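Local atomic coordinates of endo-beta-N-acetylglucosaminidase F1 (Bacteroides thetaiotaomicron VPI-5482, PDB entry 6TCV), a protein that probably hydrolyses the bond between the two core N-acetylglucosamines of high-mannose N-glycans, as a gut bacterial endo-beta-N-acetylglucosaminidase. Residues Leu246-Asn251 / Arg270-Tyr275; Asn183-Gln188 / Arg238-Lys243. The protein carries 2 engineered substitutions. All blocks are in the same frame, centred on the assembly; numbering follows the deposited sequence.

Contact 1. Residues Leu246-Asn251 / Arg270-Tyr275; sequences LGLLGN and REVAQY
Leu246, on the strand, and Tyr275, on the helix, mark the nearest approach of the two backbones, with their CA atoms 8.5 Å apart and no hydrogen bond between the segments. Across the gap only side-chain carbons of the two segments touch. With CG anti to the backbone N (chi1 -174°), the end of the Leu246 side chain reaches out to the Tyr275 ring, and chi2 near 61° turns CD2 to it. Leu246 CD2 approaches Tyr275 CD2 obliquely, at 4.2 Å. Two residues on, Leu248 points its CB to the same side, and its CD2 comes to 4.5 Å from Val272 CG2, a looser touch one helical turn before the tyrosine. The two leucines also lean on each other, CD2 of Leu246 lying 3.9 Å from CD2 of Leu248. This is the strand-to-helix packing of a beta-alpha-beta unit, strand 243-249, helix 262-278 and strand 283-287, in what is probably the (beta/alpha)8 barrel of this family. Val272 also rests on Val284 and Tyr286 of the following strand, and both Val272 and Tyr275 touch Val217 of strand 214-218. Further along, Leu249 touches a bound mannose, while Asn205 ND2 hydrogen-bonds to its carbonyl O.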
ATOM      1  N   LEU A 246       1.760   1.929  -7.634  1.00 11.09           N
ATOM      2  CA  LEU A 246       1.493   1.643  -9.038  1.00 12.37           C
ATOM      3  C   LEU A 246       0.284   0.721  -9.115  1.00 11.41           C
ATOM      4  O   LEU A 246       0.255  -0.337  -8.473  1.00 12.32           O
ATOM      5  CB  LEU A 246       2.706   0.972  -9.676  1.00 12.74           C
ATOM      6  CG  LEU A 246       2.622   0.751 -11.207  1.00 12.94           C
ATOM      7  CD1 LEU A 246       2.491   2.085 -11.942  1.00 14.07           C
ATOM      8  CD2 LEU A 246       3.842  -0.044 -11.655  1.00 15.79           C
ATOM      9  N   GLY A 247      -0.746   1.120  -9.854  1.00 11.58           N
ATOM     10  CA  GLY A 247      -1.848   0.209 -10.126  1.00 11.69           C
ATOM     11  C   GLY A 247      -1.478  -0.726 -11.272  1.00 11.04           C
ATOM     12  O   GLY A 247      -0.880  -0.306 -12.259  1.00 12.48           O
ATOM     13  N   LEU A 248      -1.866  -1.995 -11.114  1.00 12.11           N
ATOM     14  CA  LEU A 248      -1.770  -3.007 -12.166  1.00 12.40           C
ATOM     15  C   LEU A 248      -3.171  -3.506 -12.473  1.00 12.48           C
ATOM     16  O   LEU A 248      -3.970  -3.756 -11.554  1.00 12.78           O
ATOM     17  CB  LEU A 248      -0.867  -4.171 -11.736  1.00 11.65           C
ATOM     18  CG  LEU A 248       0.553  -4.166 -12.264  1.00 13.24           C
ATOM     19  CD1 LEU A 248       0.598  -4.235 -13.790  1.00 14.47           C
ATOM     20  CD2 LEU A 248       1.346  -2.983 -11.748  1.00 13.33           C
ATOM     21  N   LEU A 249      -3.434  -3.698 -13.756  1.00 12.27           N
ATOM     22  CA  LEU A 249      -4.760  -4.025 -14.248  1.00 13.10           C
ATOM     23  C   LEU A 249      -4.599  -4.941 -15.456  1.00 12.41           C
ATOM     24  O   LEU A 249      -3.760  -4.679 -16.327  1.00 12.85           O
ATOM     25  CB  LEU A 249      -5.451  -2.687 -14.626  1.00 12.94           C
ATOM     26  CG  LEU A 249      -6.878  -2.778 -15.164  1.00 13.77           C
ATOM     27  CD1 LEU A 249      -7.875  -3.170 -14.113  1.00 13.83           C
ATOM     28  CD2 LEU A 249      -7.243  -1.409 -15.790  1.00 13.77           C
ATOM     29  N   GLY A 250      -5.473  -5.940 -15.578  1.00 13.18           N
ATOM     30  CA  GLY A 250      -5.511  -6.779 -16.776  1.00 13.80           C
ATOM     31  C   GLY A 250      -5.834  -5.951 -17.996  1.00 14.26           C
ATOM     32  O   GLY A 250      -6.324  -4.828 -17.902  1.00 14.68           O
ATOM     33  N   ASN A 251      -5.561  -6.515 -19.178  1.00 14.74           N
ATOM     34  CA  ASN A 251      -5.571  -5.684 -20.372  1.00 15.09           C
ATOM     35  C   ASN A 251      -5.738  -6.487 -21.672  1.00 15.08           C
ATOM     36  O   ASN A 251      -4.988  -6.276 -22.646  1.00 14.92           O
ATOM     37  CB  ASN A 251      -4.266  -4.861 -20.408  1.00 14.71           C
ATOM     38  CG  ASN A 251      -4.353  -3.714 -21.365  1.00 14.68           C
ATOM     39  OD1 ASN A 251      -5.439  -3.128 -21.592  1.00 16.49           O
ATOM     40  ND2 ASN A 251      -3.260  -3.387 -21.973  1.00 15.43           N
ATOM     41  N   ARG A 270       8.497 -10.050  -9.101  1.00 12.94           N
ATOM     42  CA  ARG A 270       9.834  -9.474  -9.050  1.00 12.83           C
ATOM     43  C   ARG A 270       9.961  -8.291 -10.006  1.00 13.39           C
ATOM     44  O   ARG A 270      10.636  -7.315  -9.688  1.00 14.10           O
ATOM     45  CB  ARG A 270      10.880 -10.579  -9.271  1.00 14.16           C
ATOM     46  CG  ARG A 270      10.833 -11.542  -8.082  1.00 16.71           C
ATOM     47  CD  ARG A 270      11.439 -12.896  -8.326  1.00 19.58           C
ATOM     48  NE  ARG A 270      10.955 -13.766  -7.225  1.00 22.27           N
ATOM     49  CZ  ARG A 270      11.277 -15.031  -7.062  1.00 24.36           C
ATOM     50  NH1 ARG A 270      12.098 -15.598  -7.912  1.00 24.22           N
ATOM     51  NH2 ARG A 270      10.788 -15.733  -6.041  1.00 26.16           N
ATOM     52  N   GLU A 271       9.251  -8.336 -11.145  1.00 12.15           N
ATOM     53  CA  GLU A 271       9.220  -7.181 -12.053  1.00 12.94           C
ATOM     54  C   GLU A 271       8.477  -6.001 -11.437  1.00 12.39           C
ATOM     55  O   GLU A 271       8.939  -4.852 -11.534  1.00 13.15           O
ATOM     56  CB  GLU A 271       8.600  -7.615 -13.381  1.00 12.79           C
ATOM     57  CG  GLU A 271       8.692  -6.547 -14.435  1.00 13.12           C
ATOM     58  CD  GLU A 271       8.418  -7.057 -15.808  1.00 16.40           C
ATOM     59  OE1 GLU A 271       9.046  -8.100 -16.186  1.00 16.31           O
ATOM     60  OE2 GLU A 271       7.778  -6.353 -16.613  1.00 17.67           O
ATOM     61  N   VAL A 272       7.339  -6.276 -10.793  1.00 12.42           N
ATOM     62  CA  VAL A 272       6.617  -5.211 -10.115  1.00 11.79           C
ATOM     63  C   VAL A 272       7.491  -4.580  -9.033  1.00 12.43           C
ATOM     64  O   VAL A 272       7.540  -3.348  -8.908  1.00 12.84           O
ATOM     65  CB  VAL A 272       5.305  -5.759  -9.551  1.00 13.16           C
ATOM     66  CG1 VAL A 272       4.646  -4.777  -8.567  1.00 14.34           C
ATOM     67  CG2 VAL A 272       4.338  -6.103 -10.667  1.00 14.55           C
ATOM     68  N   ALA A 273       8.178  -5.387  -8.221  1.00 12.60           N
ATOM     69  CA  ALA A 273       9.045  -4.840  -7.202  1.00 13.13           C
ATOM     70  C   ALA A 273      10.128  -3.998  -7.831  1.00 13.24           C
ATOM     71  O   ALA A 273      10.548  -2.984  -7.261  1.00 13.89           O
ATOM     72  CB  ALA A 273       9.620  -5.970  -6.344  1.00 14.45           C
ATOM     73  N   GLN A 274      10.678  -4.434  -8.984  1.00 13.18           N
ATOM     74  CA  GLN A 274      11.727  -3.662  -9.643  1.00 13.07           C
ATOM     75  C   GLN A 274      11.195  -2.309 -10.071  1.00 12.46           C
ATOM     76  O   GLN A 274      11.899  -1.302  -9.929  1.00 12.77           O
ATOM     77  CB  GLN A 274      12.231  -4.468 -10.849  1.00 14.90           C
ATOM     78  CG  GLN A 274      13.462  -3.852 -11.483  1.00 16.73           C
ATOM     79  CD  GLN A 274      13.187  -2.746 -12.436  1.00 14.77           C
ATOM     80  OE1 GLN A 274      12.204  -2.776 -13.152  1.00 17.35           O
ATOM     81  NE2 GLN A 274      14.092  -1.755 -12.474  1.00 16.99           N
ATOM     82  N   TYR A 275       9.979  -2.263 -10.598  1.00 12.68           N
ATOM     83  CA  TYR A 275       9.370  -0.963 -10.937  1.00 13.24           C
ATOM     84  C   TYR A 275       9.269  -0.073  -9.699  1.00 13.76           C
ATOM     85  O   TYR A 275       9.566   1.123  -9.747  1.00 13.75           O
ATOM     86  CB  TYR A 275       7.959  -1.138 -11.554  1.00 14.21           C
ATOM     87  CG  TYR A 275       7.942  -1.228 -13.048  1.00 14.93           C
ATOM     88  CD1 TYR A 275       8.323  -2.376 -13.686  1.00 14.31           C
ATOM     89  CD2 TYR A 275       7.493  -0.146 -13.811  1.00 16.00           C
ATOM     90  CE1 TYR A 275       8.327  -2.456 -15.079  1.00 16.46           C
ATOM     91  CE2 TYR A 275       7.481  -0.213 -15.164  1.00 17.77           C
ATOM     92  CZ  TYR A 275       7.883  -1.363 -15.778  1.00 17.49           C
ATOM     93  OH  TYR A 275       7.879  -1.466 -17.178  1.00 22.34           O
TER

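Contact 2. Residues Asn183-Gln188 / Arg238-Lys243; sequences NTLSFQ and RRRGVK
Arg240 reaches across to Leu185 with the middle of its side chain. From CB, which is directed at the 183-188 segment, the chain runs extended through CG to NE. Arg240 CB and CG stay 5.1 and 5.0 Å from Leu185 CD2; the real touch is at CD, 3.7 Å from Leu185 CD2. Beyond it Arg240 NE is 4.3 Å from Leu185 CD2, CZ and NH1 fall back to 4.8 Å, and the methyl is oblique to the guanidinium. The two side chains cross at about a right angle, so the leucine lies against the aliphatic shaft of the exposed arginine, whose side chain also touches Asp160. Arg240 sits in a type I turn from Arg238 to Gly241, part of a Schellman motif that ends helix 235-238: Gly241 N bonds to Arg238 O at 3.0 Å, Val242 N bonds to Leu237 O, and Gly241 takes the C-prime position with positive phi (96°). The chain then turns into strand 243-249, and Val242 meets Thr184 tip to tip in a buried spot, CG2 to CG2 at 4.2 Å. Thr184 can offer its methyl there because CG2 is anti to the backbone N, while OG1 turns back to hydrogen-bond with Pro181 O. Leu237 lies against Thr184, Leu185 and Val242, and Val199 of strand 198-209 touches both Thr184 and Val242.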
ATOM      1  N   ASN A 183      -3.196  16.323  -7.975  1.00 12.32           N
ATOM      2  CA  ASN A 183      -4.500  16.703  -7.417  1.00 13.02           C
ATOM      3  C   ASN A 183      -4.762  16.087  -6.053  1.00 12.47           C
ATOM      4  O   ASN A 183      -5.673  16.548  -5.364  1.00 13.10           O
ATOM      5  CB  ASN A 183      -5.598  16.408  -8.443  1.00 12.74           C
ATOM      6  CG  ASN A 183      -5.627  17.436  -9.497  1.00 12.53           C
ATOM      7  OD1 ASN A 183      -5.819  18.633  -9.241  1.00 12.98           O
ATOM      8  ND2 ASN A 183      -5.426  16.994 -10.735  1.00 13.69           N
ATOM      9  N   THR A 184      -3.969  15.126  -5.599  1.00 11.74           N
ATOM     10  CA  THR A 184      -4.019  14.718  -4.201  1.00 11.70           C
ATOM     11  C   THR A 184      -3.956  15.932  -3.284  1.00 12.66           C
ATOM     12  O   THR A 184      -4.595  15.962  -2.212  1.00 12.43           O
ATOM     13  CB  THR A 184      -2.829  13.805  -3.913  1.00 12.24           C
ATOM     14  OG1 THR A 184      -2.884  12.629  -4.728  1.00 12.72           O
ATOM     15  CG2 THR A 184      -2.766  13.335  -2.475  1.00 13.61           C
ATOM     16  N   LEU A 185      -3.156  16.934  -3.654  1.00 12.63           N
ATOM     17  CA  LEU A 185      -2.912  18.106  -2.818  1.00 12.53           C
ATOM     18  C   LEU A 185      -4.106  19.040  -2.753  1.00 13.11           C
ATOM     19  O   LEU A 185      -4.090  19.962  -1.924  1.00 14.78           O
ATOM     20  CB  LEU A 185      -1.646  18.820  -3.264  1.00 13.76           C
ATOM     21  CG  LEU A 185      -0.405  17.962  -3.218  1.00 13.54           C
ATOM     22  CD1 LEU A 185       0.781  18.795  -3.729  1.00 17.58           C
ATOM     23  CD2 LEU A 185      -0.139  17.308  -1.863  1.00 17.48           C
ATOM     24  N   SER A 186      -5.145  18.820  -3.574  1.00 12.64           N
ATOM     25  CA  SER A 186      -6.386  19.574  -3.456  1.00 12.37           C
ATOM     26  C   SER A 186      -7.196  19.214  -2.225  1.00 12.96           C
ATOM     27  O   SER A 186      -8.175  19.909  -1.950  1.00 14.33           O
ATOM     28  CB  SER A 186      -7.289  19.335  -4.651  1.00 14.02           C
ATOM     29  OG  SER A 186      -6.657  19.651  -5.917  1.00 14.16           O
ATOM     30  N   PHE A 187      -6.876  18.107  -1.560  1.00 12.76           N
ATOM     31  CA  PHE A 187      -7.684  17.528  -0.500  1.00 13.06           C
ATOM     32  C   PHE A 187      -7.005  17.633   0.868  1.00 12.92           C
ATOM     33  O   PHE A 187      -6.153  16.794   1.212  1.00 13.31           O
ATOM     34  CB  PHE A 187      -7.973  16.066  -0.794  1.00 13.11           C
ATOM     35  CG  PHE A 187      -8.786  15.802  -2.047  1.00 12.84           C
ATOM     36  CD1 PHE A 187      -8.152  15.727  -3.276  1.00 12.99           C
ATOM     37  CD2 PHE A 187     -10.153  15.615  -1.985  1.00 13.03           C
ATOM     38  CE1 PHE A 187      -8.880  15.475  -4.428  1.00 14.16           C
ATOM     39  CE2 PHE A 187     -10.906  15.343  -3.100  1.00 14.73           C
ATOM     40  CZ  PHE A 187     -10.255  15.279  -4.355  1.00 14.03           C
ATOM     41  N   GLN A 188      -7.386  18.620   1.640  1.00 13.65           N
ATOM     42  CA  GLN A 188      -6.849  18.812   2.973  1.00 13.11           C
ATOM     43  C   GLN A 188      -7.999  18.983   3.941  1.00 13.50           C
ATOM     44  O   GLN A 188      -9.077  19.468   3.566  1.00 14.59           O
ATOM     45  CB  GLN A 188      -5.937  20.046   3.130  1.00 16.93           C
ATOM     46  CG  GLN A 188      -4.695  20.065   2.289  1.00 21.25           C
ATOM     47  CD  GLN A 188      -3.966  21.415   2.381  1.00 35.87           C
ATOM     48  OE1 GLN A 188      -4.379  22.360   1.769  1.00 33.14           O
ATOM     49  NE2 GLN A 188      -2.902  21.495   3.211  1.00 37.89           N
ATOM     50  N   ARG A 238       5.144  12.155  -2.173  1.00 13.26           N
ATOM     51  CA  ARG A 238       5.870  11.301  -1.218  1.00 14.16           C
ATOM     52  C   ARG A 238       6.594  12.130  -0.189  1.00 13.97           C
ATOM     53  O   ARG A 238       6.675  11.738   0.980  1.00 14.88           O
ATOM     54  CB  ARG A 238       6.834  10.372  -1.963  1.00 13.37           C
ATOM     55  CG  ARG A 238       6.064   9.442  -2.877  1.00 13.31           C
ATOM     56  CD  ARG A 238       6.971   8.373  -3.512  1.00 13.82           C
ATOM     57  NE  ARG A 238       7.434   7.444  -2.498  1.00 13.44           N
ATOM     58  CZ  ARG A 238       8.646   7.391  -1.998  1.00 14.26           C
ATOM     59  NH1 ARG A 238       9.619   8.197  -2.380  1.00 15.11           N
ATOM     60  NH2 ARG A 238       8.906   6.485  -1.048  1.00 16.62           N
ATOM     61  N   ARG A 239       7.113  13.285  -0.559  1.00 14.03           N
ATOM     62  CA  ARG A 239       7.774  14.183   0.387  1.00 14.87           C
ATOM     63  C   ARG A 239       6.834  14.610   1.501  1.00 15.60           C
ATOM     64  O   ARG A 239       7.316  15.008   2.578  1.00 17.01           O
ATOM     65  CB  ARG A 239       8.388  15.390  -0.296  1.00 16.54           C
ATOM     66  CG  ARG A 239       9.518  15.089  -1.178  1.00 20.31           C
ATOM     67  CD  ARG A 239      10.290  16.361  -1.560  1.00 26.22           C
ATOM     68  NE  ARG A 239       9.553  17.383  -2.305  1.00 27.03           N
ATOM     69  CZ  ARG A 239       9.499  17.460  -3.636  1.00 26.13           C
ATOM     70  NH1 ARG A 239      10.167  16.584  -4.374  1.00 28.26           N
ATOM     71  NH2 ARG A 239       8.837  18.449  -4.225  1.00 27.95           N
ATOM     72  N   ARG A 240       5.529  14.664   1.222  1.00 14.76           N
ATOM     73  CA  ARG A 240       4.520  15.067   2.199  1.00 14.65           C
ATOM     74  C   ARG A 240       3.904  13.866   2.892  1.00 19.73           C
ATOM     75  O   ARG A 240       2.960  14.016   3.685  1.00 21.43           O
ATOM     76  CB  ARG A 240       3.415  15.901   1.549  1.00 16.82           C
ATOM     77  CG  ARG A 240       3.925  17.232   1.046  1.00 17.59           C
ATOM     78  CD  ARG A 240       2.839  17.993   0.303  1.00 20.40           C
ATOM     79  NE  ARG A 240       3.378  19.252  -0.197  1.00 18.50           N
ATOM     80  CZ  ARG A 240       2.944  20.465   0.107  1.00 17.38           C
ATOM     81  NH1 ARG A 240       1.941  20.673   0.895  1.00 18.22           N
ATOM     82  NH2 ARG A 240       3.531  21.493  -0.475  1.00 19.62           N
ATOM     83  N   GLY A 241       4.430  12.668   2.669  1.00 14.40           N
ATOM     84  CA  GLY A 241       3.999  11.514   3.424  1.00 13.71           C
ATOM     85  C   GLY A 241       2.951  10.679   2.746  1.00 13.53           C
ATOM     86  O   GLY A 241       2.504   9.685   3.332  1.00 16.10           O
ATOM     87  N   VAL A 242       2.514  11.041   1.545  1.00 12.21           N
ATOM     88  CA  VAL A 242       1.527  10.239   0.816  1.00 13.19           C
ATOM     89  C   VAL A 242       2.250   9.025   0.221  1.00 12.65           C
ATOM     90  O   VAL A 242       3.356   9.153  -0.336  1.00 14.37           O
ATOM     91  CB  VAL A 242       0.906  11.077  -0.314  1.00 13.40           C
ATOM     92  CG1 VAL A 242      -0.062  10.280  -1.154  1.00 14.37           C
ATOM     93  CG2 VAL A 242       0.203  12.303   0.240  1.00 14.73           C
ATOM     94  N   LYS A 243       1.618   7.859   0.306  0.52 12.12           N
ATOM     95  CA  LYS A 243       2.180   6.667  -0.321  0.52 12.63           C
ATOM     96  C   LYS A 243       1.609   6.523  -1.721  0.52 13.07           C
ATOM     97  O   LYS A 243       0.376   6.453  -1.888  0.52 13.08           O
ATOM     98  CB  LYS A 243       1.849   5.427   0.501  0.52 14.79           C
ATOM     99  CG  LYS A 243       2.472   5.431   1.880  0.52 15.45           C
ATOM    100  CD  LYS A 243       2.144   4.152   2.625  0.52 17.53           C
ATOM    101  CE  LYS A 243       3.004   4.008   3.874  0.52 21.69           C
ATOM    102  NZ  LYS A 243       2.786   5.122   4.800  0.52 27.39           N
TER

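Overall arrangement
Contact 2 comes first along the chain and closes before contact 1 opens, their centres 22 Å apart. Strand 243-249 joins them: the 238-243 segment leads into its start, and 246-251 takes in its later part and continues past it. The strand pairs in parallel with 198-209 and 283-287, within the curled sheet that probably forms the barrel wall. At its entry, contact 2 ties the helix-to-strand turn to the 3-10 segment in the loop following strand 169-175; towards its exit, contact 1 sets the helix that follows against its outer side. The sugar lies near contact 1, consistent with carbohydrate binding at the C-terminal ends of the barrel strands.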